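Local coordinates for protein aldo-keto reductase family 1 member C1 (Caenorhabditis elegans, PDB 1QWK) that probably acts as an NADPH-dependent aldose reductase, reducing the carbonyl groups of aldehyde substrates to alcohols, at residues Thr169-Tyr181 with Cys191-Gly205. Numbering follows the deposited sequence.
Sequences TPVHNSQVELHLY and CKKHNISVTSYATLG
Val198 CG1 lies 4.3 Å from CD1 of Leu178, just past strand 173-177, on the helix-covered face of the parallel strands 173-177 and 197-201. Further back, Ile196 CG2 reaches Val171 CG1, and Ile160 of helix 157-164 packs on Ile196. The opposite face carries Tyr201, whose CG sits between backbone N and carbonyl carbon (chi1 67°), a rotation that lays the ring flat over the adjacent strand: Val176 C and Glu177 N lie under one face, with Glu177 N 3.5 Å from CE2, while Asn154 takes the hydroxyl. Replacing Tyr201 by alanine would probably leave the Val176-Glu177 peptide without its ring cover and Asn154 without its hydroxyl mate. Between the strands, backbone bonds run in parallel register from Ser174 N-Ser197 O to Leu178 N-Tyr201 O. At the polar edges, Asn173 ND2 divides its hydrogens between Ser197 OG (2.9 Å), in the amide plane, and Thr199 OG1 (3.0 Å), tilted 20° from it. Ser197 OG in turn donates to His172 O, which also receives Ser197 N. Near the C-terminal ends, Ser200 OG donates to Leu178 O at 2.6 Å and accepts from Thr203 OG1. With helix 185-193 as the connection, this is a beta-alpha-beta unit of the aldo-keto reductase TIM barrel, its Gln175 side chain beside Lys81, predicted to lower the pKa of Tyr52, the predicted proton donor.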
# COMPACT_ATOMS: atom_id res chain seq x y z
N THR A 169 -13.89 -15.15 8.23
CA THR A 169 -12.87 -15.13 7.19
C THR A 169 -11.59 -14.53 7.78
O THR A 169 -11.63 -13.49 8.43
CB THR A 169 -13.34 -14.28 5.98
OG1 THR A 169 -14.51 -14.89 5.41
CG2 THR A 169 -12.24 -14.21 4.92
N PRO A 170 -10.45 -15.19 7.58
CA PRO A 170 -9.19 -14.67 8.11
C PRO A 170 -8.78 -13.36 7.43
O PRO A 170 -9.24 -13.06 6.32
CB PRO A 170 -8.19 -15.79 7.81
CG PRO A 170 -9.04 -17.02 7.90
CD PRO A 170 -10.29 -16.59 7.15
N VAL A 171 -7.96 -12.57 8.10
CA VAL A 171 -7.46 -11.34 7.51
C VAL A 171 -6.39 -11.83 6.53
O VAL A 171 -5.44 -12.49 6.92
CB VAL A 171 -6.81 -10.43 8.59
CG1 VAL A 171 -6.13 -9.24 7.93
CG2 VAL A 171 -7.88 -9.96 9.57
N HIS A 172 -6.55 -11.50 5.24
CA HIS A 172 -5.60 -11.97 4.22
C HIS A 172 -4.39 -11.07 4.01
O HIS A 172 -3.34 -11.53 3.57
CB HIS A 172 -6.30 -12.14 2.86
CG HIS A 172 -7.53 -13.00 2.90
ND1 HIS A 172 -7.51 -14.32 3.33
CD2 HIS A 172 -8.81 -12.75 2.54
CE1 HIS A 172 -8.72 -14.83 3.22
NE2 HIS A 172 -9.53 -13.90 2.74
N ASN A 173 -4.55 -9.78 4.32
CA ASN A 173 -3.47 -8.82 4.11
C ASN A 173 -3.53 -7.64 5.07
O ASN A 173 -4.61 -7.26 5.54
CB ASN A 173 -3.54 -8.33 2.65
CG ASN A 173 -2.59 -7.16 2.36
OD1 ASN A 173 -3.00 -5.99 2.37
ND2 ASN A 173 -1.34 -7.47 2.08
N SER A 174 -2.37 -7.08 5.38
CA SER A 174 -2.24 -5.91 6.24
C SER A 174 -1.33 -4.94 5.50
O SER A 174 -0.19 -5.28 5.17
CB SER A 174 -1.61 -6.28 7.59
OG SER A 174 -1.24 -5.10 8.30
N GLN A 175 -1.84 -3.74 5.23
CA GLN A 175 -1.07 -2.73 4.53
C GLN A 175 -0.69 -1.64 5.52
O GLN A 175 -1.55 -0.99 6.10
CB GLN A 175 -1.87 -2.12 3.37
CG GLN A 175 -1.06 -1.14 2.54
CD GLN A 175 -1.82 -0.60 1.34
OE1 GLN A 175 -2.36 -1.36 0.53
NE2 GLN A 175 -1.83 0.72 1.20
N VAL A 176 0.62 -1.46 5.71
CA VAL A 176 1.10 -0.45 6.65
C VAL A 176 2.33 0.28 6.14
O VAL A 176 2.95 -0.12 5.15
CB VAL A 176 1.48 -1.11 8.00
CG1 VAL A 176 0.27 -1.77 8.64
CG2 VAL A 176 2.60 -2.13 7.79
N GLU A 177 2.67 1.37 6.82
CA GLU A 177 3.86 2.13 6.48
C GLU A 177 5.03 1.22 6.82
O GLU A 177 5.11 0.70 7.93
CB GLU A 177 3.95 3.40 7.34
CG GLU A 177 5.19 4.23 7.06
CD GLU A 177 5.38 5.38 8.03
OE1 GLU A 177 4.39 5.76 8.71
OE2 GLU A 177 6.51 5.91 8.11
N LEU A 178 5.94 1.02 5.87
CA LEU A 178 7.09 0.17 6.12
C LEU A 178 8.22 0.52 5.17
O LEU A 178 8.07 0.47 3.95
CB LEU A 178 6.72 -1.32 5.97
CG LEU A 178 7.74 -2.35 6.46
CD1 LEU A 178 7.04 -3.67 6.73
CD2 LEU A 178 8.87 -2.53 5.45
N HIS A 179 9.35 0.90 5.74
CA HIS A 179 10.54 1.25 4.97
C HIS A 179 11.74 1.09 5.89
O HIS A 179 11.57 0.82 7.08
CB HIS A 179 10.44 2.68 4.40
CG HIS A 179 10.03 3.72 5.40
ND1 HIS A 179 8.73 3.87 5.82
CD2 HIS A 179 10.74 4.68 6.02
CE1 HIS A 179 8.65 4.88 6.66
NE2 HIS A 179 9.86 5.40 6.80
N LEU A 180 12.94 1.23 5.35
CA LEU A 180 14.15 1.05 6.16
C LEU A 180 14.15 1.81 7.48
O LEU A 180 14.53 1.25 8.51
CB LEU A 180 15.39 1.43 5.36
CG LEU A 180 16.72 1.17 6.09
CD1 LEU A 180 16.83 -0.30 6.47
CD2 LEU A 180 17.87 1.58 5.18
N TYR A 181 13.73 3.07 7.44
CA TYR A 181 13.71 3.89 8.64
C TYR A 181 12.42 3.77 9.48
O TYR A 181 12.08 4.67 10.23
CB TYR A 181 14.02 5.35 8.28
CG TYR A 181 15.51 5.61 8.07
CD1 TYR A 181 16.43 4.56 8.01
CD2 TYR A 181 15.99 6.92 7.95
CE1 TYR A 181 17.79 4.80 7.84
CE2 TYR A 181 17.35 7.17 7.78
CZ TYR A 181 18.25 6.11 7.73
OH TYR A 181 19.60 6.35 7.58
N CYS A 191 2.33 -10.81 11.71
CA CYS A 191 1.60 -11.22 10.52
C CYS A 191 2.07 -12.57 9.99
O CYS A 191 1.26 -13.39 9.56
CB CYS A 191 1.73 -10.15 9.42
SG CYS A 191 0.79 -8.63 9.76
N LYS A 192 3.38 -12.80 10.01
CA LYS A 192 3.93 -14.07 9.54
C LYS A 192 3.36 -15.21 10.38
O LYS A 192 3.00 -16.26 9.85
CB LYS A 192 5.45 -14.06 9.63
CG LYS A 192 6.13 -13.19 8.59
CD LYS A 192 7.64 -13.12 8.82
CE LYS A 192 8.36 -12.37 7.71
NZ LYS A 192 8.32 -13.09 6.41
N LYS A 193 3.27 -14.99 11.69
CA LYS A 193 2.75 -16.01 12.59
C LYS A 193 1.32 -16.40 12.29
O LYS A 193 0.93 -17.56 12.48
CB LYS A 193 2.84 -15.53 14.05
CG LYS A 193 4.24 -15.52 14.62
CD LYS A 193 4.20 -15.27 16.13
CE LYS A 193 5.57 -15.37 16.76
NZ LYS A 193 6.51 -14.32 16.27
N HIS A 194 0.52 -15.44 11.82
CA HIS A 194 -0.89 -15.69 11.51
C HIS A 194 -1.16 -15.80 10.01
O HIS A 194 -2.30 -15.65 9.58
CB HIS A 194 -1.75 -14.58 12.12
CG HIS A 194 -1.65 -14.50 13.61
ND1 HIS A 194 -2.26 -15.40 14.45
CD2 HIS A 194 -0.97 -13.64 14.40
CE1 HIS A 194 -1.95 -15.10 15.70
NE2 HIS A 194 -1.17 -14.04 15.70
N ASN A 195 -0.12 -16.06 9.23
CA ASN A 195 -0.25 -16.20 7.78
C ASN A 195 -0.96 -15.02 7.13
O ASN A 195 -1.83 -15.19 6.27
CB ASN A 195 -0.98 -17.50 7.43
CG ASN A 195 -0.21 -18.73 7.85
OD1 ASN A 195 0.92 -18.95 7.43
ND2 ASN A 195 -0.84 -19.57 8.68
N ILE A 196 -0.59 -13.81 7.54
CA ILE A 196 -1.18 -12.60 6.98
C ILE A 196 -0.11 -11.95 6.10
O ILE A 196 1.00 -11.70 6.57
CB ILE A 196 -1.57 -11.60 8.10
CG1 ILE A 196 -2.60 -12.25 9.04
CG2 ILE A 196 -2.15 -10.33 7.48
CD1 ILE A 196 -2.96 -11.38 10.23
N SER A 197 -0.43 -11.69 4.84
CA SER A 197 0.54 -11.07 3.96
C SER A 197 0.68 -9.60 4.38
O SER A 197 -0.25 -9.02 4.94
CB SER A 197 0.10 -11.16 2.49
OG SER A 197 -1.06 -10.40 2.23
N VAL A 198 1.86 -9.03 4.15
CA VAL A 198 2.11 -7.65 4.51
C VAL A 198 2.47 -6.83 3.27
O VAL A 198 3.29 -7.24 2.46
CB VAL A 198 3.30 -7.52 5.51
CG1 VAL A 198 3.54 -6.05 5.86
CG2 VAL A 198 3.00 -8.33 6.77
N THR A 199 1.82 -5.67 3.14
CA THR A 199 2.09 -4.77 2.03
C THR A 199 2.62 -3.48 2.63
O THR A 199 2.03 -2.91 3.55
CB THR A 199 0.82 -4.43 1.21
OG1 THR A 199 0.39 -5.60 0.50
CG2 THR A 199 1.12 -3.32 0.21
N SER A 200 3.75 -3.04 2.11
CA SER A 200 4.40 -1.82 2.57
C SER A 200 4.03 -0.63 1.71
O SER A 200 4.08 -0.71 0.48
CB SER A 200 5.92 -1.99 2.50
OG SER A 200 6.56 -0.76 2.21
N TYR A 201 3.64 0.48 2.34
CA TYR A 201 3.41 1.70 1.57
C TYR A 201 4.49 2.65 2.06
O TYR A 201 5.10 2.40 3.10
CB TYR A 201 1.98 2.27 1.74
CG TYR A 201 1.56 2.82 3.08
CD1 TYR A 201 2.07 4.03 3.57
CD2 TYR A 201 0.54 2.20 3.80
CE1 TYR A 201 1.57 4.60 4.75
CE2 TYR A 201 0.03 2.77 4.97
CZ TYR A 201 0.54 3.96 5.44
OH TYR A 201 0.02 4.51 6.59
N ALA A 202 4.76 3.71 1.29
CA ALA A 202 5.82 4.67 1.62
C ALA A 202 7.15 3.92 1.69
O ALA A 202 8.01 4.23 2.51
CB ALA A 202 5.52 5.36 2.95
N THR A 203 7.30 2.94 0.81
CA THR A 203 8.49 2.10 0.78
C THR A 203 9.79 2.87 0.54
O THR A 203 10.85 2.45 1.01
CB THR A 203 8.34 1.02 -0.31
OG1 THR A 203 6.99 0.54 -0.32
CG2 THR A 203 9.28 -0.15 -0.05
N LEU A 204 9.70 3.99 -0.17
CA LEU A 204 10.89 4.79 -0.47
C LEU A 204 11.24 5.80 0.62
O LEU A 204 12.16 6.60 0.45
CB LEU A 204 10.72 5.50 -1.81
CG LEU A 204 10.60 4.55 -3.00
CD1 LEU A 204 10.40 5.37 -4.27
CD2 LEU A 204 11.85 3.68 -3.11
N GLY A 205 10.49 5.78 1.72
CA GLY A 205 10.75 6.68 2.83
C GLY A 205 10.47 8.15 2.62
O GLY A 205 9.64 8.53 1.80
O HOH W 1 -4.58 -15.21 6.71
O HOH W 2 -2.74 -14.25 3.66
O HOH W 3 -2.27 -4.16 0.32
O HOH W 4 12.48 0.55 2.40